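Local coordinates for putative ABC transporter, periplasmic binding protein, amino acid (Neisseria gonorrhoeae, PDB 2YLN), which binds L-cystine as the solute receptor of an ABC transporter, probably delivering it to the membrane permease for uptake, at residues A68-H73 against L208-A213; Q104-M109 against A168-S173; S48-I53 against N248-A253; A133-S138 against I243-N248; V149-S154 against E200-D205. The protein carries 1 engineered substitution. All coordinates share one frame; numbering follows the deposited sequence.

Contacts 1 and 2 join the two lobes of the closed receptor and both touch the same bound cysteine, contact 1 being the more buried; L208 and Q169 link them directly. Contact 1 is mostly apolar with one water bridge, whereas contact 2 is made by a carboxylate gripping a turn. Contacts 3 and 4 lie within one lobe, share N248 and meet through V244: the former is helix packing, the latter strand pairing topped by a salt bridge at the surface. Contact 5 lies at the far end of the other lobe, about 45 Å from contact 3 between centres, and relies on waters and a lysine over a histidine. Contacts 1, 4 and 5 reach one large sheet.

Contact 1 (A68-H73 against L208-A213); sequences APFTYH and LNDELA. With CYS (cysteine), chain C.
The ligand cleft of a type II periplasmic binding protein is closed here by F70 of one lobe against D210 of the other, the N-cap residue of helix 211-220. The ring comes edge-on: F70 CZ lies 3.3 Å from D210 OD2, which sits near the ring plane, and ring and carboxylate stand 76° apart. CG of D210 is opposite the backbone N (chi1 178°), and OD2 accepts A213 N at 2.9 Å through its anti lone pair and, weakly, L212 N. OD1 is taken by S144 OG. A213 CB packs 3.9 Å from F70 CE2, and L212 CB approaches CZ. P69, which follows a cis peptide bond, sets CD 3.9 Å from A213 CA and also covers one face of the F70 ring toward its rim. Water 1 donates to both A68 O and A213 O, tying the lobes together. Next to the cap, N209 ND2 donates to O of the bound cysteine (chain C) at 2.8 Å, while its OD1 accepts Y67 OH and D210 N. Protein meets protein here through an aromatic edge, a methyl group and a bridging water, contacts consistent with a cleft that must reopen to release its solute.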
# COMPACT_ATOMS: atom_id res chain seq x y z
N ALA A 68 -1.67 2.03 -9.00
CA ALA A 68 -3.02 1.57 -9.28
C ALA A 68 -3.16 0.14 -8.76
O ALA A 68 -2.24 -0.65 -8.87
CB ALA A 68 -3.36 1.67 -10.72
N PRO A 69 -4.34 -0.26 -8.24
CA PRO A 69 -5.60 0.50 -8.14
C PRO A 69 -5.79 1.14 -6.75
O PRO A 69 -6.89 1.50 -6.38
CB PRO A 69 -6.66 -0.57 -8.40
CG PRO A 69 -6.07 -1.74 -7.70
CD PRO A 69 -4.59 -1.67 -7.98
N PHE A 70 -4.70 1.29 -6.00
CA PHE A 70 -4.73 1.75 -4.61
C PHE A 70 -4.64 3.27 -4.49
O PHE A 70 -5.28 3.85 -3.58
CB PHE A 70 -3.60 1.08 -3.81
CG PHE A 70 -3.74 -0.40 -3.74
CD1 PHE A 70 -4.78 -1.03 -3.06
CD2 PHE A 70 -2.82 -1.29 -4.32
CE1 PHE A 70 -4.88 -2.38 -2.94
CE2 PHE A 70 -2.91 -2.67 -4.17
CZ PHE A 70 -3.94 -3.22 -3.45
N THR A 71 -3.77 3.92 -5.27
CA THR A 71 -3.49 5.33 -5.09
C THR A 71 -2.86 5.77 -6.42
O THR A 71 -1.70 5.43 -6.70
CB THR A 71 -2.59 5.57 -3.89
OG1 THR A 71 -2.15 6.94 -3.94
CG2 THR A 71 -1.41 4.69 -3.77
N TYR A 72 -3.67 6.43 -7.25
CA TYR A 72 -3.23 6.72 -8.63
C TYR A 72 -4.02 7.86 -9.19
O TYR A 72 -5.01 8.27 -8.61
CB TYR A 72 -3.38 5.42 -9.51
CG TYR A 72 -4.79 5.01 -9.82
CD1 TYR A 72 -5.51 4.29 -8.90
CD2 TYR A 72 -5.39 5.38 -10.98
CE1 TYR A 72 -6.81 3.90 -9.19
CE2 TYR A 72 -6.71 5.05 -11.25
CZ TYR A 72 -7.44 4.33 -10.33
OH TYR A 72 -8.75 3.92 -10.58
N HIS A 73 -3.60 8.37 -10.35
CA HIS A 73 -4.37 9.37 -11.03
C HIS A 73 -5.14 8.79 -12.17
O HIS A 73 -4.60 8.04 -12.97
CB HIS A 73 -3.47 10.50 -11.56
CG HIS A 73 -2.88 11.34 -10.46
ND1 HIS A 73 -3.41 12.57 -10.06
CD2 HIS A 73 -1.91 11.07 -9.61
CE1 HIS A 73 -2.72 12.99 -9.02
NE2 HIS A 73 -1.76 12.14 -8.76
N LEU A 208 8.42 -9.18 -6.29
CA LEU A 208 7.34 -9.41 -5.34
C LEU A 208 6.46 -8.19 -5.28
O LEU A 208 6.96 -7.05 -5.21
CB LEU A 208 7.92 -9.65 -3.94
CG LEU A 208 8.64 -10.98 -3.72
CD1 LEU A 208 9.47 -10.87 -2.46
CD2 LEU A 208 7.57 -12.10 -3.59
N ASN A 209 5.13 -8.35 -5.30
CA ASN A 209 4.26 -7.23 -5.05
C ASN A 209 2.90 -7.78 -4.64
O ASN A 209 2.74 -8.96 -4.38
CB ASN A 209 4.23 -6.28 -6.23
CG ASN A 209 3.99 -4.84 -5.84
OD1 ASN A 209 2.88 -4.45 -5.42
ND2 ASN A 209 5.03 -4.02 -5.97
N ASP A 210 1.92 -6.90 -4.55
CA ASP A 210 0.61 -7.25 -4.13
C ASP A 210 -0.18 -7.97 -5.20
O ASP A 210 -0.19 -7.55 -6.35
CB ASP A 210 -0.14 -5.93 -3.76
CG ASP A 210 -1.56 -6.24 -3.35
OD1 ASP A 210 -1.74 -6.66 -2.17
OD2 ASP A 210 -2.47 -6.10 -4.20
N GLU A 211 -0.93 -9.00 -4.81
CA GLU A 211 -1.72 -9.77 -5.77
C GLU A 211 -2.67 -8.92 -6.58
O GLU A 211 -2.84 -9.10 -7.80
CB GLU A 211 -2.50 -10.86 -5.05
CG GLU A 211 -3.28 -11.74 -6.01
CD GLU A 211 -4.47 -12.47 -5.40
OE1 GLU A 211 -5.01 -12.01 -4.36
OE2 GLU A 211 -4.88 -13.47 -5.91
N LEU A 212 -3.42 -8.05 -5.88
CA LEU A 212 -4.43 -7.24 -6.57
C LEU A 212 -3.81 -6.19 -7.49
O LEU A 212 -4.36 -5.93 -8.57
CB LEU A 212 -5.36 -6.59 -5.55
CG LEU A 212 -6.07 -7.60 -4.62
CD1 LEU A 212 -6.82 -6.88 -3.55
CD2 LEU A 212 -7.01 -8.49 -5.39
N ALA A 213 -2.68 -5.59 -7.06
CA ALA A 213 -2.01 -4.63 -7.96
C ALA A 213 -1.49 -5.33 -9.20
O ALA A 213 -1.57 -4.80 -10.32
CB ALA A 213 -0.88 -3.92 -7.24
N CYS C . 3.90 0.86 -4.81
CA CYS C . 5.28 0.63 -4.33
C CYS C . 5.80 -0.65 -5.00
O CYS C . 5.04 -1.23 -5.82
CB CYS C . 5.30 0.48 -2.84
SG CYS C . 4.36 -1.02 -2.30
OXT CYS C . 6.93 -0.98 -4.68
O HOH W 1 -1.01 -2.13 -10.79

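Contact 2 (Q104-M109 against A168-S173); sequences QWDSMM and AQSLTS. With CYS (cysteine), chain B; CYS (cysteine), chain C.
W105 lays one indole face over CB of the chain B cysteine; that of the chain C cysteine approaches obliquely, 3.5 Å from W105 CG, and the NE1 corner runs up to T172 and S173 of the other lobe. This is the ligand pocket closing between two lobes, with CB of M108 and water 2 on the opposite indole face. D106 grips the type I turn S170-S173. Its OD1 accepts T172 OG1 at 2.7 Å through the anti lone pair, and T172 N at 2.9 Å from above the carboxylate plane. OD2 takes L171 N at 3.2 Å with its syn lone pair, so three donors of the turn converge on one carboxylate. T172 OG1 lies between its backbone N and carbonyl carbon (chi1 71°), which brings it beside T172 N to the same oxygen. Water 2 bridges W105 O, M109 N and T172 OG1. S173 OG donates to S170 O and caps helix 174-181 at G176 N. S170 OG donates to OXT of the chain C cysteine at 2.7 Å.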
# COMPACT_ATOMS: atom_id res chain seq x y z
N GLN A 104 7.29 9.63 -2.95
CA GLN A 104 7.97 8.42 -3.39
C GLN A 104 7.91 7.37 -2.30
O GLN A 104 8.14 7.66 -1.12
CB GLN A 104 9.44 8.72 -3.71
CG GLN A 104 9.67 9.63 -4.88
CD GLN A 104 9.05 9.18 -6.19
OE1 GLN A 104 8.17 9.88 -6.80
NE2 GLN A 104 9.45 8.07 -6.64
N TRP A 105 7.73 6.11 -2.69
CA TRP A 105 7.62 5.06 -1.69
C TRP A 105 8.79 5.05 -0.74
O TRP A 105 8.64 4.95 0.48
CB TRP A 105 7.41 3.63 -2.30
CG TRP A 105 7.41 2.72 -1.13
CD1 TRP A 105 8.48 2.06 -0.59
CD2 TRP A 105 6.43 2.68 -0.10
NE1 TRP A 105 8.22 1.60 0.65
CE2 TRP A 105 6.97 2.03 1.00
CE3 TRP A 105 5.13 3.22 0.03
CZ2 TRP A 105 6.33 1.92 2.18
CZ3 TRP A 105 4.48 3.09 1.22
CH2 TRP A 105 5.07 2.50 2.28
N ASP A 106 10.03 5.14 -1.25
CA ASP A 106 11.18 5.01 -0.39
C ASP A 106 11.39 6.16 0.52
O ASP A 106 12.26 6.10 1.41
CB ASP A 106 12.42 4.61 -1.20
CG ASP A 106 12.40 3.13 -1.68
OD1 ASP A 106 11.84 2.31 -0.99
OD2 ASP A 106 12.93 2.84 -2.70
N SER A 107 10.59 7.20 0.44
CA SER A 107 10.55 8.34 1.33
C SER A 107 9.35 8.29 2.30
O SER A 107 9.20 9.18 3.13
CB SER A 107 10.51 9.66 0.58
OG SER A 107 11.69 9.84 -0.20
N MET A 108 8.45 7.31 2.12
CA MET A 108 7.15 7.37 2.78
C MET A 108 7.22 7.23 4.29
O MET A 108 6.73 8.08 5.03
CB MET A 108 6.22 6.33 2.17
CG MET A 108 4.78 6.50 2.61
SD MET A 108 3.94 7.90 1.78
CE MET A 108 3.77 7.19 0.12
N MET A 109 7.78 6.12 4.76
CA MET A 109 7.78 5.87 6.21
C MET A 109 8.77 6.77 6.91
O MET A 109 8.50 7.23 8.01
CB MET A 109 7.98 4.37 6.51
CG MET A 109 6.97 3.49 5.82
SD MET A 109 5.21 3.99 5.95
CE MET A 109 4.91 3.79 7.69
N ALA A 168 13.53 -6.64 -9.07
CA ALA A 168 13.27 -5.20 -9.10
C ALA A 168 12.26 -4.82 -8.01
O ALA A 168 11.21 -5.40 -7.97
CB ALA A 168 12.81 -4.80 -10.43
N GLN A 169 12.64 -3.93 -7.12
CA GLN A 169 11.78 -3.53 -6.02
C GLN A 169 12.02 -2.11 -5.59
O GLN A 169 13.14 -1.59 -5.76
CB GLN A 169 12.07 -4.38 -4.76
CG GLN A 169 12.03 -5.88 -4.92
CD GLN A 169 10.67 -6.55 -5.13
OE1 GLN A 169 10.67 -7.75 -5.40
NE2 GLN A 169 9.56 -5.82 -4.98
N SER A 170 11.02 -1.49 -4.99
CA SER A 170 11.25 -0.40 -4.11
C SER A 170 11.96 -0.93 -2.85
O SER A 170 11.54 -1.92 -2.26
CB SER A 170 9.97 0.34 -3.77
OG SER A 170 9.05 -0.51 -3.10
N LEU A 171 13.10 -0.34 -2.48
CA LEU A 171 13.99 -0.96 -1.51
C LEU A 171 13.42 -1.12 -0.12
O LEU A 171 13.75 -2.06 0.60
CB LEU A 171 15.29 -0.27 -1.42
CG LEU A 171 16.09 -0.24 -2.69
CD1 LEU A 171 17.43 0.49 -2.35
CD2 LEU A 171 16.25 -1.62 -3.33
N THR A 172 12.61 -0.14 0.31
CA THR A 172 12.14 -0.09 1.69
C THR A 172 10.74 -0.64 1.84
O THR A 172 10.22 -0.66 2.96
CB THR A 172 12.13 1.38 2.22
OG1 THR A 172 11.07 2.08 1.57
CG2 THR A 172 13.50 2.05 2.03
N SER A 173 10.11 -1.09 0.76
CA SER A 173 8.79 -1.72 0.90
C SER A 173 8.92 -3.02 1.60
O SER A 173 9.99 -3.65 1.64
CB SER A 173 8.12 -1.86 -0.49
OG SER A 173 8.87 -2.73 -1.29
N CYS B . 2.80 -2.71 1.02
CA CYS B . 3.96 -1.81 0.96
C CYS B . 4.66 -1.73 2.32
O CYS B . 3.94 -1.90 3.32
CB CYS B . 3.54 -0.40 0.55
SG CYS B . 2.80 -0.30 -1.08
OXT CYS B . 5.88 -1.47 2.33
N CYS C . 3.90 0.86 -4.81
CA CYS C . 5.28 0.63 -4.33
C CYS C . 5.80 -0.65 -5.00
O CYS C . 5.04 -1.23 -5.82
CB CYS C . 5.30 0.48 -2.84
SG CYS C . 4.36 -1.02 -2.30
OXT CYS C . 6.93 -0.98 -4.68
O HOH W 2 9.06 4.03 3.14

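Contact 3 (S48-I53 against N248-A253); sequences SLIERI and NDEAVA
The amide of N248 turns its oxygen end to L49, OD1 lying 3.8 Å from L49 CB, while ND2 at the other end donates back to N245 O. At the carboxylate of E250, OE1 touches I50 CG1. The guanidinium of R52 belongs to the first helix alone: one face rests over L49 CA, while NH1 makes a salt bridge to D118 and bonds T58 O, and NE bonds G47 O. N248 OD1 also accepts from two waters, both at 2.7 Å, which in turn accept L49 N and I50 N. With S48 OG capping E51 N at 3.1 Å, the NH groups of the first turn of helix 49-55 are thus answered partly by its own serine and partly, through water, by the residue that begins the opposing helix. Packing centres on A251, whose CB touches L49 CD2 at 3.8 Å and I53 CD1 at 3.7 Å. I50 carries CG1 anti to its N (chi1 -172°), so that CG1 and CD1 both extend to E250 CB, the two side chains crossing at about a right angle. The axes of 49-53 and 249-253 come within 8.7 Å at 42°. Helix 49-55 thereby lies on the start of helix 249-264, where I53 also meets F255, and both helices touch V244 of strand 238-245, through L49 and V252.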
# COMPACT_ATOMS: atom_id res chain seq x y z
N SER A 48 -1.73 19.01 17.91
CA SER A 48 -1.62 17.57 17.78
C SER A 48 -2.68 17.04 16.82
O SER A 48 -3.69 17.70 16.50
CB SER A 48 -1.80 16.89 19.11
OG SER A 48 -3.15 17.08 19.54
N LEU A 49 -2.49 15.81 16.39
CA LEU A 49 -3.43 15.22 15.48
C LEU A 49 -4.80 15.09 16.12
O LEU A 49 -5.77 15.39 15.48
CB LEU A 49 -2.83 13.86 15.07
CG LEU A 49 -3.66 13.07 14.10
CD1 LEU A 49 -4.01 13.83 12.82
CD2 LEU A 49 -2.89 11.80 13.75
N ILE A 50 -4.87 14.67 17.38
CA ILE A 50 -6.20 14.55 18.01
C ILE A 50 -6.81 15.90 18.17
O ILE A 50 -8.00 16.02 18.04
CB ILE A 50 -6.14 13.74 19.31
CG1 ILE A 50 -7.53 13.45 19.87
CG2 ILE A 50 -5.31 14.47 20.42
CD1 ILE A 50 -8.43 12.66 18.97
N GLU A 51 -6.04 16.95 18.52
CA GLU A 51 -6.61 18.27 18.59
C GLU A 51 -7.29 18.61 17.27
O GLU A 51 -8.36 19.19 17.21
CB GLU A 51 -5.54 19.32 18.94
CG GLU A 51 -6.05 20.76 19.03
CD GLU A 51 -4.99 21.81 19.22
OE1 GLU A 51 -3.84 21.49 19.53
OE2 GLU A 51 -5.33 23.02 19.04
N ARG A 52 -6.57 18.37 16.15
CA ARG A 52 -7.15 18.71 14.84
C ARG A 52 -8.31 17.83 14.45
O ARG A 52 -9.25 18.30 13.75
CB ARG A 52 -6.05 18.69 13.75
CG ARG A 52 -5.15 19.94 13.93
CD ARG A 52 -3.98 19.98 12.98
NE ARG A 52 -2.90 19.06 13.44
CZ ARG A 52 -2.42 18.00 12.79
NH1 ARG A 52 -2.96 17.64 11.67
NH2 ARG A 52 -1.39 17.31 13.26
N ILE A 53 -8.33 16.59 14.88
CA ILE A 53 -9.49 15.78 14.63
C ILE A 53 -10.67 16.33 15.46
O ILE A 53 -11.74 16.47 14.96
CB ILE A 53 -9.23 14.25 14.88
CG1 ILE A 53 -8.19 13.74 13.84
CG2 ILE A 53 -10.54 13.43 14.95
CD1 ILE A 53 -7.59 12.35 14.19
N ASN A 248 -0.24 8.80 19.52
CA ASN A 248 -1.46 9.36 18.98
C ASN A 248 -2.64 8.40 19.14
O ASN A 248 -3.47 8.20 18.26
CB ASN A 248 -1.28 9.71 17.47
CG ASN A 248 -0.29 10.82 17.26
OD1 ASN A 248 -0.60 11.98 17.55
ND2 ASN A 248 0.84 10.49 16.73
N ASP A 249 -2.74 7.80 20.33
CA ASP A 249 -3.71 6.72 20.55
C ASP A 249 -5.12 7.18 20.31
O ASP A 249 -5.94 6.45 19.74
CB ASP A 249 -3.59 6.16 21.99
CG ASP A 249 -2.36 5.25 22.19
OD1 ASP A 249 -1.54 5.07 21.24
OD2 ASP A 249 -2.22 4.69 23.30
N GLU A 250 -5.49 8.37 20.81
CA GLU A 250 -6.83 8.83 20.63
C GLU A 250 -7.20 9.05 19.14
O GLU A 250 -8.31 8.74 18.72
CB GLU A 250 -7.11 10.14 21.41
CG GLU A 250 -6.93 10.01 22.96
CD GLU A 250 -6.96 11.37 23.56
OE1 GLU A 250 -7.94 12.10 23.28
OE2 GLU A 250 -6.04 11.70 24.30
N ALA A 251 -6.25 9.57 18.38
CA ALA A 251 -6.44 9.76 16.96
C ALA A 251 -6.62 8.41 16.29
O ALA A 251 -7.51 8.28 15.45
CB ALA A 251 -5.25 10.47 16.35
N VAL A 252 -5.86 7.39 16.65
CA VAL A 252 -6.04 6.06 16.08
C VAL A 252 -7.46 5.57 16.34
O VAL A 252 -8.09 4.98 15.46
CB VAL A 252 -4.99 5.09 16.64
CG1 VAL A 252 -5.28 3.67 16.17
CG2 VAL A 252 -3.57 5.51 16.16
N ALA A 253 -7.93 5.74 17.58
CA ALA A 253 -9.30 5.29 17.91
C ALA A 253 -10.31 5.99 17.03
O ALA A 253 -11.27 5.35 16.60
CB ALA A 253 -9.59 5.56 19.40
O HOH W 3 0.12 14.57 17.00
O HOH W 4 -2.67 13.22 18.75

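Contact 4 (A133-S138 against I243-N248); sequences ATFDKS and IVNKGN
K246 NZ and D136 OD1 form a salt bridge of 2.9 Å, the ammonium coming on the syn side of the carboxylate but 29° out of its plane. The lysine chain runs extended past the carbonyls of A133, T134 and F135 and bends only at its end (chi4 -78°), which turns NZ back to the aspartate. Water 5 ties the same NZ to F135 O. D136 OD2 accepts from two more waters, one leading to N245 O and N248 N, the other to G247 N. Underneath, D136 and V244 form a hydrogen-bonded antiparallel pair, N to O 3.0 Å in both directions, and K246 N reaches T134 O at 3.2 Å. F135 CB packs on I243 CG2 at 3.6 Å, V244 O sits at the edge of the F135 ring, and T134 CG2 covers the centre of one face. K137 CG meets I243 CD1 at 3.6 Å before NZ leaves for G239 O. M109 and L112 of helix 108-114 close over F135 and I243. Strand 135-137 thus pairs antiparallel with the end of 238-245 at an edge of the mixed sheet, within an alpha/beta lobe of a type II binding protein.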
# COMPACT_ATOMS: atom_id res chain seq x y z
N ALA A 133 7.59 -1.23 16.23
CA ALA A 133 8.11 -0.47 17.36
C ALA A 133 7.85 1.02 17.22
O ALA A 133 7.99 1.76 18.23
CB ALA A 133 9.64 -0.70 17.44
N THR A 134 7.57 1.51 16.01
CA THR A 134 7.56 2.91 15.73
C THR A 134 6.18 3.49 15.47
O THR A 134 5.92 4.65 15.82
CB THR A 134 8.45 3.20 14.48
OG1 THR A 134 9.77 2.69 14.74
CG2 THR A 134 8.57 4.68 14.18
N PHE A 135 5.30 2.70 14.86
CA PHE A 135 4.03 3.18 14.36
C PHE A 135 2.86 2.42 14.94
O PHE A 135 3.02 1.29 15.40
CB PHE A 135 3.94 3.09 12.86
CG PHE A 135 5.09 3.78 12.13
CD1 PHE A 135 5.26 5.16 12.21
CD2 PHE A 135 5.97 3.06 11.37
CE1 PHE A 135 6.31 5.82 11.53
CE2 PHE A 135 7.03 3.66 10.73
CZ PHE A 135 7.17 5.02 10.80
N ASP A 136 1.68 3.04 14.93
CA ASP A 136 0.43 2.36 15.16
C ASP A 136 -0.37 2.36 13.86
O ASP A 136 -0.21 3.19 12.97
CB ASP A 136 -0.40 3.11 16.23
CG ASP A 136 0.15 2.97 17.61
OD1 ASP A 136 0.73 1.91 17.92
OD2 ASP A 136 0.01 3.90 18.40
N LYS A 137 -1.23 1.35 13.72
CA LYS A 137 -2.09 1.14 12.57
C LYS A 137 -3.54 1.09 13.04
O LYS A 137 -3.88 0.47 14.03
CB LYS A 137 -1.73 -0.20 11.91
CG LYS A 137 -2.47 -0.53 10.67
CD LYS A 137 -2.16 -1.96 10.17
CE LYS A 137 -2.85 -3.04 10.98
NZ LYS A 137 -2.57 -4.42 10.48
N SER A 138 -4.41 1.79 12.31
CA SER A 138 -5.85 1.68 12.54
C SER A 138 -6.34 0.26 12.30
O SER A 138 -5.67 -0.58 11.71
CB SER A 138 -6.57 2.61 11.57
OG SER A 138 -6.56 2.17 10.23
N ILE A 243 -1.66 4.59 9.00
CA ILE A 243 -0.49 4.48 9.84
C ILE A 243 -0.15 5.86 10.42
O ILE A 243 -0.12 6.85 9.70
CB ILE A 243 0.74 3.97 9.06
CG1 ILE A 243 0.41 2.76 8.16
CG2 ILE A 243 1.87 3.67 10.01
CD1 ILE A 243 -0.06 1.54 8.93
N VAL A 244 0.07 5.88 11.73
CA VAL A 244 0.53 7.11 12.40
C VAL A 244 1.71 6.81 13.27
O VAL A 244 2.06 5.66 13.58
CB VAL A 244 -0.58 7.76 13.25
CG1 VAL A 244 -1.78 8.22 12.43
CG2 VAL A 244 -1.07 6.79 14.34
N ASN A 245 2.39 7.88 13.68
CA ASN A 245 3.37 7.76 14.73
C ASN A 245 2.73 7.27 16.00
O ASN A 245 1.59 7.68 16.32
CB ASN A 245 4.07 9.10 14.99
CG ASN A 245 5.03 9.44 13.92
OD1 ASN A 245 6.07 8.84 13.88
ND2 ASN A 245 4.67 10.34 13.00
N LYS A 246 3.46 6.49 16.81
CA LYS A 246 3.05 6.24 18.22
C LYS A 246 2.95 7.58 18.94
O LYS A 246 3.53 8.61 18.54
CB LYS A 246 4.03 5.26 18.88
CG LYS A 246 3.87 3.85 18.29
CD LYS A 246 4.78 2.79 18.90
CE LYS A 246 4.42 1.40 18.36
NZ LYS A 246 3.17 0.85 19.03
N GLY A 247 2.15 7.56 20.00
CA GLY A 247 1.84 8.77 20.75
C GLY A 247 0.56 9.46 20.34
O GLY A 247 0.29 10.59 20.77
N ASN A 248 -0.24 8.80 19.52
CA ASN A 248 -1.46 9.36 18.98
C ASN A 248 -2.64 8.40 19.14
O ASN A 248 -3.47 8.20 18.26
CB ASN A 248 -1.28 9.71 17.47
CG ASN A 248 -0.29 10.82 17.26
OD1 ASN A 248 -0.60 11.98 17.55
ND2 ASN A 248 0.84 10.49 16.73
O HOH W 5 2.82 -0.99 16.95
O HOH W 6 -0.50 6.51 17.95
O HOH W 7 0.95 5.01 20.82

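Contact 5 (V149-S154 against E200-D205); sequences VAHNDS and EQKRAD
E200, at the end of helix 192-200, reaches H151 through water 9, which donates to E200 O and lies 2.7 Å from H151 NE2 at the ring edge. E200 OE2 is held by Y217. Q201 OE1 receives both NE and NH2 of R203, a side-on grip of both nitrogens on one oxygen. K202 has positive phi and completes a Schellman motif; its extended chain lays CE over one face of the H151 imidazole, a CH-pi contact of 4.0 Å from CE to the ring centroid. A204 packs on A168. D205 finishes the walk: its O lies 3.5 Å from A150 CA, a CA-H...O contact, and accepts from water 8, which takes H151 N at 2.9 Å. H151 carries CG anti to the backbone N (chi1 -161°), swinging the imidazole under the lysine. The ring's rotation is fixed at its other nitrogen, where H151 ND1 donates to N152 O at 2.8 Å, nearly straight (171°) and in the carbonyl plane, within the type II turn H151-S154. Bonds at both nitrogens hold the ring's orientation; the lysine charge 4.7 Å away (K202 NZ to H151 NE2) would tend to disfavour a second proton, though nearby E200 O could act against this.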
# COMPACT_ATOMS: atom_id res chain seq x y z
N VAL A 149 6.18 -12.42 -9.43
CA VAL A 149 6.06 -12.30 -10.88
C VAL A 149 7.42 -12.58 -11.53
O VAL A 149 8.44 -12.13 -11.04
CB VAL A 149 5.57 -10.92 -11.25
CG1 VAL A 149 5.51 -10.75 -12.75
CG2 VAL A 149 4.17 -10.66 -10.62
N ALA A 150 7.36 -13.36 -12.61
CA ALA A 150 8.57 -13.61 -13.41
C ALA A 150 8.14 -13.55 -14.86
O ALA A 150 6.98 -13.43 -15.22
CB ALA A 150 9.21 -14.98 -13.06
N HIS A 151 9.12 -13.61 -15.77
CA HIS A 151 8.82 -13.63 -17.17
C HIS A 151 8.15 -14.96 -17.55
O HIS A 151 8.45 -15.98 -16.94
CB HIS A 151 10.11 -13.44 -18.00
CG HIS A 151 9.84 -12.99 -19.43
ND1 HIS A 151 9.46 -13.87 -20.44
CD2 HIS A 151 9.82 -11.74 -19.98
CE1 HIS A 151 9.28 -13.18 -21.55
NE2 HIS A 151 9.49 -11.91 -21.31
N ASN A 152 7.34 -14.92 -18.59
CA ASN A 152 6.82 -16.16 -19.15
C ASN A 152 8.02 -17.06 -19.52
O ASN A 152 9.10 -16.58 -19.89
CB ASN A 152 6.06 -15.91 -20.43
CG ASN A 152 4.70 -15.24 -20.18
OD1 ASN A 152 4.15 -15.28 -19.08
ND2 ASN A 152 4.13 -14.69 -21.25
N ASP A 153 7.86 -18.36 -19.36
CA ASP A 153 8.92 -19.36 -19.66
C ASP A 153 10.11 -19.30 -18.69
O ASP A 153 11.11 -19.91 -18.96
CB ASP A 153 9.36 -19.24 -21.15
CG ASP A 153 8.18 -19.38 -22.08
OD1 ASP A 153 7.55 -20.46 -21.99
OD2 ASP A 153 7.81 -18.44 -22.82
N SER A 154 10.00 -18.62 -17.56
CA SER A 154 11.03 -18.56 -16.53
C SER A 154 11.10 -19.88 -15.80
O SER A 154 10.05 -20.54 -15.57
CB SER A 154 10.72 -17.43 -15.56
OG SER A 154 11.68 -17.37 -14.54
N GLU A 200 9.73 -7.33 -18.22
CA GLU A 200 9.34 -7.40 -19.61
C GLU A 200 10.49 -7.25 -20.56
O GLU A 200 10.53 -7.89 -21.65
CB GLU A 200 8.24 -6.36 -19.95
CG GLU A 200 6.95 -6.59 -19.24
CD GLU A 200 6.13 -5.40 -18.90
OE1 GLU A 200 6.42 -4.28 -19.33
OE2 GLU A 200 5.08 -5.67 -18.19
N GLN A 201 11.42 -6.38 -20.23
CA GLN A 201 12.58 -6.07 -21.03
C GLN A 201 13.78 -6.99 -20.76
O GLN A 201 14.82 -6.78 -21.34
CB GLN A 201 12.93 -4.58 -20.82
CG GLN A 201 11.93 -3.67 -21.40
CD GLN A 201 12.19 -2.21 -21.14
OE1 GLN A 201 12.96 -1.88 -20.25
NE2 GLN A 201 11.55 -1.31 -21.97
N LYS A 202 13.60 -7.95 -19.87
CA LYS A 202 14.65 -8.90 -19.47
C LYS A 202 15.85 -8.18 -18.85
O LYS A 202 16.97 -8.67 -18.84
CB LYS A 202 14.98 -9.88 -20.63
CG LYS A 202 13.72 -10.63 -21.16
CD LYS A 202 14.06 -11.59 -22.33
CE LYS A 202 12.84 -12.34 -22.83
NZ LYS A 202 13.18 -13.35 -23.91
N ARG A 203 15.57 -7.07 -18.15
CA ARG A 203 16.53 -6.32 -17.37
C ARG A 203 16.49 -6.69 -15.89
O ARG A 203 17.35 -6.27 -15.12
CB ARG A 203 16.35 -4.80 -17.57
CG ARG A 203 16.56 -4.38 -19.07
CD ARG A 203 16.71 -2.92 -19.21
NE ARG A 203 15.54 -2.24 -18.96
CZ ARG A 203 15.47 -1.08 -18.27
NH1 ARG A 203 16.40 -0.65 -17.47
NH2 ARG A 203 14.32 -0.47 -18.22
N ALA A 204 15.46 -7.35 -15.45
CA ALA A 204 15.38 -8.02 -14.17
C ALA A 204 14.61 -9.30 -14.34
O ALA A 204 13.94 -9.46 -15.38
CB ALA A 204 14.70 -7.15 -13.14
N ASP A 205 14.62 -10.22 -13.39
CA ASP A 205 13.94 -11.51 -13.63
C ASP A 205 12.70 -11.73 -12.77
O ASP A 205 11.91 -12.60 -13.10
CB ASP A 205 14.93 -12.66 -13.41
CG ASP A 205 16.04 -12.70 -14.43
OD1 ASP A 205 15.77 -12.28 -15.57
OD2 ASP A 205 17.11 -13.23 -14.11
O HOH W 8 11.91 -14.24 -15.21
O HOH W 9 8.97 -9.72 -22.74